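Anthrone oxidase-like protein (PDB 5F9P) probably acts as a monooxygenase that opens ring B oxidatively, cleaving a C-C bond in atypical angucycline biosynthesis. Local coordinates at residues A[95-106]-A[155-166]; A[137-148]-A[200-211]. All coordinates share one frame; numbering follows the deposited sequence.

Overall arrangement
Interaction 1 pairs two strands of the closed antiparallel barrel, and interaction 2 packs the helix layer that lies against the barrel's outer surface; their centres are about 14 Å apart. The two meet directly: His158 CE1 comes within 3.2 Å of Leu142 O, and His102 CD2 lies 3.4 Å from Gly143 CA. Along the chain the segments alternate, since 137-148 falls between the two strands of interaction 1 and 200-211 follows them. Both contacts lie near bound glycerol, probably from the crystallisation liquor, whose nearest approach is about 4 Å to the side chain of His158 and about 3 Å to that of Gln146.

Interaction 1. Residues A[95-106]-A[155-166]; sequences LMQNEVAHTLTS and FRAHVVLKGLRA
Gln97 and Arg165 meet at one end of this antiparallel strand pair through both backbone and side chain. Arg165 NH1 donates to Gln97 OE1 at 3.0 Å; the acceptor lies in the guanidinium plane, but the donor stands 42° above the amide's carbonyl plane. Arg165 CG sits between its backbone N and carbonyl carbon (chi1 65°), and a further bend at chi3 carries the guanidinium obliquely across the glutamine, with CG 3.6 Å from Gln97 CD. Next along the same face, Glu99 and Lys162 run side by side in the same direction. Their charged ends stop short of a salt bridge, with Glu99 OE1 4.2 Å from Lys162 NZ, and the carboxylate rests instead against the lysine's aliphatic CD. On the other face Leu161 CD2 packs on Val100 CG2 at 3.7 Å, while Asn98 crosses Leu161 at about a right angle. Asn98 ND2 is bonded to Thr11 O; its OD1 is buried without a polar partner.

Two classic beta bulges interrupt the backbone ladder. Leu164 and Arg165 both face Gln97, whose O takes a 2.7 Å bond from Leu164 N and a weak one from Arg165 N. Ala101 and His102 both face Val160, and their two N-H groups converge on Val160 O. Beyond them regular pairing resumes, and at the far end a water lies within hydrogen-bonding distance of Ser106 OG and Phe155 O.

Strands 10-17 and 172-180 flank the pair within the barrel, consistent with the dimeric alpha/beta-barrel fold of antibiotic biosynthesis monooxygenases, Met96 and Asn98 bonding through their backbones to the former. Ile113 of strand 113-114 covers Thr103, Thr105, Ala157 and Val159 on one face; on the other, Leu139 of helix 135-142 packs over Ala101, Val160 and Lys162.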
loop_
_atom_site.group_PDB
_atom_site.type_symbol
_atom_site.label_atom_id
_atom_site.label_comp_id
_atom_site.label_asym_id
_atom_site.label_seq_id
_atom_site.Cartn_x
_atom_site.Cartn_y
_atom_site.Cartn_z
ATOM N N LEU A 95 5.587 -1.959 -9.235
ATOM C CA LEU A 95 6.207 -0.880 -8.484
ATOM C C LEU A 95 5.474 0.387 -8.859
ATOM O O LEU A 95 5.629 0.900 -9.978
ATOM C CB LEU A 95 7.696 -0.752 -8.822
ATOM C CG LEU A 95 8.550 -2.017 -8.922
ATOM C CD1 LEU A 95 9.950 -1.630 -9.390
ATOM C CD2 LEU A 95 8.622 -2.790 -7.607
HETATM N N MSE A 96 4.680 0.893 -7.921
HETATM C CA MSE A 96 3.683 1.904 -8.240
HETATM C C MSE A 96 3.968 3.251 -7.589
HETATM O O MSE A 96 4.147 3.336 -6.380
HETATM C CB MSE A 96 2.304 1.400 -7.820
HETATM C CG MSE A 96 1.789 0.223 -8.651
HETATM SE SE MSE A 96 0.227 -0.599 -7.822
HETATM C CE MSE A 96 1.128 -1.344 -6.236
ATOM N N GLN A 97 3.993 4.308 -8.395
ATOM C CA GLN A 97 4.250 5.645 -7.877
ATOM C C GLN A 97 2.937 6.402 -7.747
ATOM O O GLN A 97 2.144 6.442 -8.689
ATOM C CB GLN A 97 5.226 6.398 -8.792
ATOM C CG GLN A 97 6.504 5.614 -9.084
ATOM C CD GLN A 97 7.409 6.308 -10.095
ATOM O OE1 GLN A 97 7.489 7.529 -10.127
ATOM N NE2 GLN A 97 8.088 5.526 -10.924
ATOM N N ASN A 98 2.715 7.009 -6.585
ATOM C CA ASN A 98 1.429 7.601 -6.255
ATOM C C ASN A 98 1.554 8.930 -5.554
ATOM O O ASN A 98 2.607 9.271 -5.013
ATOM C CB ASN A 98 0.659 6.684 -5.295
ATOM C CG ASN A 98 0.759 5.236 -5.677
ATOM O OD1 ASN A 98 -0.055 4.728 -6.448
ATOM N ND2 ASN A 98 1.777 4.558 -5.157
ATOM N N GLU A 99 0.451 9.662 -5.530
ATOM C CA GLU A 99 0.310 10.779 -4.616
ATOM C C GLU A 99 -0.877 10.477 -3.716
ATOM O O GLU A 99 -1.778 9.721 -4.089
ATOM C CB GLU A 99 0.122 12.095 -5.367
ATOM C CG GLU A 99 -1.175 12.217 -6.113
ATOM C CD GLU A 99 -1.224 13.481 -6.977
ATOM O OE1 GLU A 99 -2.293 13.768 -7.555
ATOM O OE2 GLU A 99 -0.190 14.183 -7.078
ATOM N N VAL A 100 -0.858 11.034 -2.514
ATOM C CA VAL A 100 -1.926 10.792 -1.564
ATOM C C VAL A 100 -3.096 11.683 -1.942
ATOM O O VAL A 100 -2.932 12.891 -2.068
ATOM C CB VAL A 100 -1.466 11.094 -0.123
ATOM C CG1 VAL A 100 -2.648 10.970 0.852
ATOM C CG2 VAL A 100 -0.331 10.152 0.271
ATOM N N ALA A 101 -4.270 11.095 -2.158
ATOM C CA ALA A 101 -5.412 11.894 -2.586
ATOM C C ALA A 101 -6.312 12.257 -1.404
ATOM O O ALA A 101 -6.940 13.314 -1.381
ATOM C CB ALA A 101 -6.213 11.164 -3.680
ATOM N N HIS A 102 -6.374 11.377 -0.418
ATOM C CA HIS A 102 -7.332 11.549 0.656
ATOM C C HIS A 102 -6.947 10.701 1.867
ATOM O O HIS A 102 -6.433 9.591 1.711
ATOM C CB HIS A 102 -8.721 11.138 0.147
ATOM C CG HIS A 102 -9.831 11.434 1.103
ATOM N ND1 HIS A 102 -10.456 12.661 1.160
ATOM C CD2 HIS A 102 -10.435 10.659 2.035
ATOM C CE1 HIS A 102 -11.401 12.626 2.085
ATOM N NE2 HIS A 102 -11.411 11.421 2.626
ATOM N N THR A 103 -7.185 11.238 3.060
ATOM C CA THR A 103 -7.087 10.456 4.289
ATOM C C THR A 103 -8.347 10.625 5.133
ATOM O O THR A 103 -9.022 11.660 5.099
ATOM C CB THR A 103 -5.848 10.824 5.148
ATOM O OG1 THR A 103 -5.981 12.161 5.660
ATOM C CG2 THR A 103 -4.588 10.716 4.325
ATOM N N LEU A 104 -8.658 9.585 5.887
ATOM C CA LEU A 104 -9.767 9.607 6.808
ATOM C C LEU A 104 -9.352 8.783 8.013
ATOM O O LEU A 104 -8.726 7.739 7.852
ATOM C CB LEU A 104 -10.997 8.983 6.153
ATOM C CG LEU A 104 -12.174 8.795 7.114
ATOM C CD1 LEU A 104 -12.644 10.147 7.643
ATOM C CD2 LEU A 104 -13.320 8.013 6.452
ATOM N N THR A 105 -9.657 9.254 9.219
ATOM C CA THR A 105 -9.445 8.425 10.404
ATOM C C THR A 105 -10.740 8.282 11.173
ATOM O O THR A 105 -11.673 9.054 10.985
ATOM C CB THR A 105 -8.366 8.980 11.377
ATOM O OG1 THR A 105 -8.854 10.172 12.009
ATOM C CG2 THR A 105 -7.041 9.255 10.660
ATOM N N SER A 106 -10.780 7.290 12.050
ATOM C CA SER A 106 -11.936 7.069 12.896
ATOM C C SER A 106 -12.344 8.323 13.669
ATOM O O SER A 106 -13.504 8.475 14.043
ATOM C CB SER A 106 -11.660 5.932 13.881
ATOM O OG SER A 106 -12.867 5.557 14.520
ATOM N N PHE A 155 -13.007 0.157 12.429
ATOM C CA PHE A 155 -12.310 0.905 11.402
ATOM C C PHE A 155 -11.352 1.879 12.061
ATOM O O PHE A 155 -11.731 2.574 13.009
ATOM C CB PHE A 155 -13.291 1.666 10.513
ATOM C CG PHE A 155 -12.628 2.704 9.648
ATOM C CD1 PHE A 155 -12.020 2.345 8.452
ATOM C CD2 PHE A 155 -12.589 4.035 10.044
ATOM C CE1 PHE A 155 -11.407 3.310 7.652
ATOM C CE2 PHE A 155 -11.979 4.999 9.251
ATOM C CZ PHE A 155 -11.378 4.629 8.053
ATOM N N ARG A 156 -10.120 1.941 11.567
ATOM C CA ARG A 156 -9.149 2.894 12.114
ATOM C C ARG A 156 -8.808 4.044 11.177
ATOM O O ARG A 156 -8.770 5.205 11.603
ATOM C CB ARG A 156 -7.860 2.179 12.524
ATOM C CG ARG A 156 -8.048 1.185 13.656
ATOM C CD ARG A 156 -6.718 0.507 13.999
ATOM N NE ARG A 156 -6.862 -0.347 15.168
ATOM C CZ ARG A 156 -5.866 -1.010 15.736
ATOM N NH1 ARG A 156 -4.635 -0.929 15.227
ATOM N NH2 ARG A 156 -6.107 -1.754 16.807
ATOM N N ALA A 157 -8.538 3.730 9.911
ATOM C CA ALA A 157 -8.074 4.756 8.974
ATOM C C ALA A 157 -8.147 4.318 7.518
ATOM O O ALA A 157 -8.189 3.114 7.211
ATOM C CB ALA A 157 -6.629 5.201 9.328
ATOM N N HIS A 158 -8.168 5.300 6.624
ATOM C CA HIS A 158 -8.240 5.033 5.187
ATOM C C HIS A 158 -7.388 6.028 4.425
ATOM O O HIS A 158 -7.535 7.249 4.593
ATOM C CB HIS A 158 -9.684 5.109 4.663
ATOM C CG HIS A 158 -9.840 4.618 3.249
ATOM N ND1 HIS A 158 -10.781 5.130 2.378
ATOM C CD2 HIS A 158 -9.183 3.651 2.563
ATOM C CE1 HIS A 158 -10.700 4.496 1.219
ATOM N NE2 HIS A 158 -9.738 3.595 1.304
ATOM N N VAL A 159 -6.499 5.497 3.594
ATOM C CA VAL A 159 -5.699 6.302 2.680
ATOM C C VAL A 159 -6.106 5.993 1.243
ATOM O O VAL A 159 -6.206 4.817 0.859
ATOM C CB VAL A 159 -4.188 5.982 2.832
ATOM C CG1 VAL A 159 -3.370 6.845 1.883
ATOM C CG2 VAL A 159 -3.732 6.178 4.293
ATOM N N VAL A 160 -6.344 7.031 0.447
ATOM C CA VAL A 160 -6.645 6.830 -0.973
ATOM C C VAL A 160 -5.516 7.427 -1.775
ATOM O O VAL A 160 -5.190 8.598 -1.610
ATOM C CB VAL A 160 -7.983 7.504 -1.390
ATOM C CG1 VAL A 160 -8.257 7.309 -2.886
ATOM C CG2 VAL A 160 -9.143 6.960 -0.552
ATOM N N LEU A 161 -4.910 6.625 -2.639
ATOM C CA LEU A 161 -3.814 7.106 -3.467
ATOM C C LEU A 161 -4.204 7.167 -4.935
ATOM O O LEU A 161 -4.905 6.282 -5.450
ATOM C CB LEU A 161 -2.591 6.203 -3.315
ATOM C CG LEU A 161 -2.150 5.851 -1.893
ATOM C CD1 LEU A 161 -0.996 4.847 -1.928
ATOM C CD2 LEU A 161 -1.718 7.104 -1.199
ATOM N N LYS A 162 -3.730 8.214 -5.605
ATOM C CA LYS A 162 -3.872 8.355 -7.050
ATOM C C LYS A 162 -2.616 7.844 -7.728
ATOM O O LYS A 162 -1.519 8.329 -7.452
ATOM C CB LYS A 162 -4.066 9.825 -7.421
ATOM C CG LYS A 162 -4.144 10.069 -8.928
ATOM C CD LYS A 162 -4.172 11.566 -9.262
ATOM C CE LYS A 162 -4.302 11.785 -10.770
ATOM N NZ LYS A 162 -4.333 13.234 -11.144
ATOM N N GLY A 163 -2.774 6.877 -8.620
ATOM C CA GLY A 163 -1.649 6.324 -9.333
ATOM C C GLY A 163 -1.099 7.334 -10.324
ATOM O O GLY A 163 -1.858 7.893 -11.122
ATOM N N LEU A 164 0.215 7.565 -10.262
ATOM C CA LEU A 164 0.916 8.478 -11.181
ATOM C C LEU A 164 1.521 7.753 -12.384
ATOM O O LEU A 164 1.384 8.189 -13.528
ATOM C CB LEU A 164 2.021 9.235 -10.435
ATOM C CG LEU A 164 1.495 10.188 -9.367
ATOM C CD1 LEU A 164 2.608 11.084 -8.838
ATOM C CD2 LEU A 164 0.343 11.014 -9.941
ATOM N N ARG A 165 2.189 6.637 -12.109
ATOM C CA ARG A 165 2.845 5.835 -13.130
ATOM C C ARG A 165 3.351 4.578 -12.433
ATOM O O ARG A 165 3.399 4.531 -11.207
ATOM C CB ARG A 165 4.005 6.618 -13.756
ATOM C CG ARG A 165 5.127 6.920 -12.791
ATOM C CD ARG A 165 6.093 7.953 -13.364
ATOM N NE ARG A 165 5.484 9.275 -13.459
ATOM C CZ ARG A 165 5.414 10.146 -12.454
ATOM N NH1 ARG A 165 5.916 9.841 -11.263
ATOM N NH2 ARG A 165 4.830 11.324 -12.639
ATOM N N ALA A 166 3.719 3.553 -13.191
ATOM C CA ALA A 166 4.050 2.282 -12.558
ATOM C C ALA A 166 4.907 1.413 -13.446
ATOM O O ALA A 166 4.816 1.498 -14.658
ATOM C CB ALA A 166 2.772 1.537 -12.177
HETATM O O HOH W 1 -14.462 3.347 14.213
#

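Interaction 2. Residues A[137-148]-A[200-211]; sequences EALDALGPGQAF and ARKAAVGRVRAV
Arg207 reaches across to Glu137 and Asp140 and joins both acids in a salt-bridge network. It grips Glu137 side-on, NE to OE2 at 2.8 Å and NH2 to OE1 at 3.2 Å; both oxygens lie in the guanidinium plane, although the nitrogens approach from well above the carboxylate plane. NH2 also gives a nearly straight 2.7 Å bond (176°) to Asp140 OD2, which accepts on its anti lone pair. A water accepts from Arg207 NH1, so all three guanidinium nitrogens have a partner; its contact with Asp140 OD2 is short. The bend at chi3 (70°) lays the group flat over Ala141, with CB 3.8 Å above its centre.

A second water donates to Gly145 O and Ala200 O, linking the two backbones. Gln146 NE2 bonds to Leu142 O and to a glycerol, while its CG rests on Ala204 CB. Phe148 CZ presses against Arg201 CB at 3.3 Å; the guanidinium of Arg201 is held by the carbonyls of Tyr189 and Arg190.

The antiparallel helices, their short axes 8.5 Å apart, cover the barrel, as expected of the dimeric alpha/beta-barrel family: Leu142 and Val208 pack together on Phe128 of strand 122-130, and Leu139 on Val160 of strand 155-167.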
loop_
_atom_site.group_PDB
_atom_site.type_symbol
_atom_site.label_atom_id
_atom_site.label_comp_id
_atom_site.label_asym_id
_atom_site.label_seq_id
_atom_site.Cartn_x
_atom_site.Cartn_y
_atom_site.Cartn_z
ATOM N N GLU A 137 -13.489 10.298 -10.667
ATOM C CA GLU A 137 -14.703 9.760 -10.090
ATOM C C GLU A 137 -14.356 8.698 -9.032
ATOM O O GLU A 137 -14.877 8.716 -7.913
ATOM C CB GLU A 137 -15.563 9.162 -11.208
ATOM C CG GLU A 137 -16.742 8.329 -10.735
ATOM C CD GLU A 137 -17.867 9.169 -10.162
ATOM O OE1 GLU A 137 -17.685 10.404 -10.028
ATOM O OE2 GLU A 137 -18.934 8.590 -9.861
ATOM N N ALA A 138 -13.477 7.773 -9.396
ATOM C CA ALA A 138 -13.024 6.733 -8.476
ATOM C C ALA A 138 -12.429 7.327 -7.199
ATOM O O ALA A 138 -12.711 6.865 -6.100
ATOM C CB ALA A 138 -11.996 5.833 -9.163
ATOM N N LEU A 139 -11.583 8.338 -7.361
ATOM C CA LEU A 139 -10.918 8.968 -6.231
ATOM C C LEU A 139 -11.927 9.641 -5.310
ATOM O O LEU A 139 -11.841 9.541 -4.087
ATOM C CB LEU A 139 -9.909 10.001 -6.734
ATOM C CG LEU A 139 -8.664 9.454 -7.430
ATOM C CD1 LEU A 139 -7.862 10.594 -8.061
ATOM C CD2 LEU A 139 -7.810 8.701 -6.413
ATOM N N ASP A 140 -12.877 10.353 -5.904
ATOM C CA ASP A 140 -13.913 11.000 -5.116
ATOM C C ASP A 140 -14.763 9.982 -4.370
ATOM O O ASP A 140 -15.059 10.163 -3.191
ATOM C CB ASP A 140 -14.801 11.879 -5.985
ATOM C CG ASP A 140 -15.701 12.758 -5.159
ATOM O OD1 ASP A 140 -15.179 13.725 -4.552
ATOM O OD2 ASP A 140 -16.918 12.479 -5.099
ATOM N N ALA A 141 -15.147 8.909 -5.056
ATOM C CA ALA A 141 -15.972 7.871 -4.443
ATOM C C ALA A 141 -15.277 7.183 -3.276
ATOM O O ALA A 141 -15.909 6.933 -2.239
ATOM C CB ALA A 141 -16.408 6.821 -5.483
ATOM N N LEU A 142 -13.996 6.858 -3.456
ATOM C CA LEU A 142 -13.240 6.098 -2.444
ATOM C C LEU A 142 -12.918 6.945 -1.232
ATOM O O LEU A 142 -12.919 6.447 -0.112
ATOM C CB LEU A 142 -11.931 5.542 -3.027
ATOM C CG LEU A 142 -12.044 4.340 -3.953
ATOM C CD1 LEU A 142 -10.734 4.119 -4.682
ATOM C CD2 LEU A 142 -12.445 3.104 -3.140
ATOM N N GLY A 143 -12.634 8.227 -1.463
ATOM C CA GLY A 143 -12.205 9.116 -0.405
ATOM C C GLY A 143 -13.392 9.763 0.281
ATOM O O GLY A 143 -13.985 9.169 1.187
ATOM N N PRO A 144 -13.746 10.986 -0.144
ATOM C CA PRO A 144 -14.890 11.717 0.433
ATOM C C PRO A 144 -16.160 10.876 0.407
ATOM O O PRO A 144 -16.975 10.963 1.320
ATOM C CB PRO A 144 -15.041 12.929 -0.495
ATOM C CG PRO A 144 -13.681 13.124 -1.098
ATOM C CD PRO A 144 -13.066 11.752 -1.209
ATOM N N GLY A 145 -16.320 10.061 -0.629
ATOM C CA GLY A 145 -17.492 9.207 -0.758
ATOM C C GLY A 145 -17.681 8.218 0.382
ATOM O O GLY A 145 -18.800 7.745 0.631
ATOM N N GLN A 146 -16.594 7.899 1.081
ATOM C CA GLN A 146 -16.655 6.921 2.160
ATOM C C GLN A 146 -16.433 7.499 3.565
ATOM O O GLN A 146 -15.870 6.847 4.447
ATOM C CB GLN A 146 -15.691 5.768 1.885
ATOM C CG GLN A 146 -15.992 5.061 0.564
ATOM C CD GLN A 146 -15.325 3.706 0.466
ATOM O OE1 GLN A 146 -15.986 2.673 0.559
ATOM N NE2 GLN A 146 -14.015 3.703 0.264
ATOM N N ALA A 147 -16.890 8.725 3.774
ATOM C CA ALA A 147 -16.823 9.322 5.099
ATOM C C ALA A 147 -17.500 8.417 6.139
ATOM O O ALA A 147 -17.124 8.424 7.308
ATOM C CB ALA A 147 -17.462 10.716 5.089
ATOM N N PHE A 148 -18.482 7.624 5.715
ATOM C CA PHE A 148 -19.213 6.769 6.652
ATOM C C PHE A 148 -18.293 5.783 7.371
ATOM O O PHE A 148 -18.637 5.274 8.435
ATOM C CB PHE A 148 -20.312 5.968 5.933
ATOM C CG PHE A 148 -19.766 4.921 5.004
ATOM C CD1 PHE A 148 -19.489 5.227 3.677
ATOM C CD2 PHE A 148 -19.485 3.642 5.469
ATOM C CE1 PHE A 148 -18.961 4.265 2.819
ATOM C CE2 PHE A 148 -18.956 2.680 4.621
ATOM C CZ PHE A 148 -18.691 2.990 3.293
ATOM N N ALA A 200 -24.609 4.928 1.740
ATOM C CA ALA A 200 -23.435 5.661 1.265
ATOM C C ALA A 200 -22.326 4.683 0.841
ATOM O O ALA A 200 -21.556 4.962 -0.090
ATOM C CB ALA A 200 -22.943 6.635 2.324
ATOM N N ARG A 201 -22.259 3.524 1.496
ATOM C CA ARG A 201 -21.315 2.492 1.054
ATOM C C ARG A 201 -21.684 1.982 -0.333
ATOM O O ARG A 201 -20.834 1.912 -1.216
ATOM C CB ARG A 201 -21.234 1.320 2.031
ATOM C CG ARG A 201 -20.529 0.097 1.437
ATOM C CD ARG A 201 -20.441 -1.043 2.431
ATOM N NE ARG A 201 -19.819 -2.236 1.843
ATOM C CZ ARG A 201 -19.518 -3.334 2.535
ATOM N NH1 ARG A 201 -19.783 -3.384 3.839
ATOM N NH2 ARG A 201 -18.942 -4.371 1.931
ATOM N N LYS A 202 -22.956 1.641 -0.520
ATOM C CA LYS A 202 -23.442 1.149 -1.818
ATOM C C LYS A 202 -23.190 2.149 -2.946
ATOM O O LYS A 202 -22.874 1.773 -4.076
ATOM C CB LYS A 202 -24.939 0.832 -1.740
ATOM C CG LYS A 202 -25.321 -0.165 -0.647
ATOM C CD LYS A 202 -26.830 -0.408 -0.651
ATOM C CE LYS A 202 -27.245 -1.445 0.387
ATOM N NZ LYS A 202 -28.738 -1.592 0.462
ATOM N N ALA A 203 -23.341 3.427 -2.634
ATOM C CA ALA A 203 -23.128 4.471 -3.623
ATOM C C ALA A 203 -21.650 4.567 -3.973
ATOM O O ALA A 203 -21.289 4.646 -5.141
ATOM C CB ALA A 203 -23.649 5.812 -3.107
ATOM N N ALA A 204 -20.792 4.552 -2.960
ATOM C CA ALA A 204 -19.348 4.645 -3.208
ATOM C C ALA A 204 -18.902 3.470 -4.066
ATOM O O ALA A 204 -18.250 3.644 -5.098
ATOM C CB ALA A 204 -18.568 4.671 -1.884
ATOM N N VAL A 205 -19.285 2.269 -3.639
ATOM C CA VAL A 205 -18.922 1.055 -4.347
ATOM C C VAL A 205 -19.464 1.042 -5.780
ATOM O O VAL A 205 -18.775 0.611 -6.700
ATOM C CB VAL A 205 -19.365 -0.195 -3.559
ATOM C CG1 VAL A 205 -19.370 -1.426 -4.450
ATOM C CG2 VAL A 205 -18.447 -0.394 -2.347
ATOM N N GLY A 206 -20.690 1.523 -5.960
ATOM C CA GLY A 206 -21.316 1.549 -7.272
ATOM C C GLY A 206 -20.605 2.483 -8.241
ATOM O O GLY A 206 -20.504 2.202 -9.444
ATOM N N ARG A 207 -20.121 3.601 -7.718
ATOM C CA ARG A 207 -19.374 4.565 -8.517
ATOM C C ARG A 207 -18.026 3.992 -8.959
ATOM O O ARG A 207 -17.646 4.108 -10.117
ATOM C CB ARG A 207 -19.193 5.861 -7.732
ATOM C CG ARG A 207 -20.483 6.690 -7.636
ATOM C CD ARG A 207 -20.341 7.825 -6.628
ATOM N NE ARG A 207 -19.438 8.868 -7.099
ATOM C CZ ARG A 207 -18.865 9.770 -6.307
ATOM N NH1 ARG A 207 -19.096 9.748 -5.000
ATOM N NH2 ARG A 207 -18.062 10.687 -6.824
ATOM N N VAL A 208 -17.306 3.359 -8.038
ATOM C CA VAL A 208 -16.051 2.706 -8.405
ATOM C C VAL A 208 -16.296 1.590 -9.418
ATOM O O VAL A 208 -15.619 1.510 -10.448
ATOM C CB VAL A 208 -15.330 2.134 -7.174
ATOM C CG1 VAL A 208 -14.040 1.421 -7.593
ATOM C CG2 VAL A 208 -15.028 3.248 -6.202
ATOM N N ARG A 209 -17.284 0.745 -9.137
ATOM C CA ARG A 209 -17.618 -0.367 -10.032
ATOM C C ARG A 209 -17.837 0.103 -11.476
ATOM O O ARG A 209 -17.443 -0.574 -12.436
ATOM C CB ARG A 209 -18.858 -1.104 -9.506
ATOM C CG ARG A 209 -19.432 -2.170 -10.456
ATOM C CD ARG A 209 -20.648 -2.825 -9.811
ATOM N NE ARG A 209 -21.389 -3.722 -10.696
ATOM C CZ ARG A 209 -21.960 -4.850 -10.285
ATOM N NH1 ARG A 209 -21.855 -5.218 -9.012
ATOM N NH2 ARG A 209 -22.635 -5.615 -11.138
ATOM N N ALA A 210 -18.446 1.272 -11.634
ATOM C CA ALA A 210 -18.734 1.794 -12.972
ATOM C C ALA A 210 -17.479 2.099 -13.789
ATOM O O ALA A 210 -17.518 2.074 -15.018
ATOM C CB ALA A 210 -19.632 3.039 -12.886
ATOM N N VAL A 211 -16.369 2.394 -13.117
ATOM C CA VAL A 211 -15.179 2.842 -13.829
ATOM C C VAL A 211 -13.966 1.929 -13.680
ATOM O O VAL A 211 -12.889 2.265 -14.157
ATOM C CB VAL A 211 -14.774 4.296 -13.438
ATOM C CG1 VAL A 211 -15.908 5.282 -13.733
ATOM C CG2 VAL A 211 -14.378 4.362 -11.980
HETATM O O HOH W 2 -18.280 12.087 -3.005
HETATM O O HOH W 3 -21.160 7.556 -0.808
#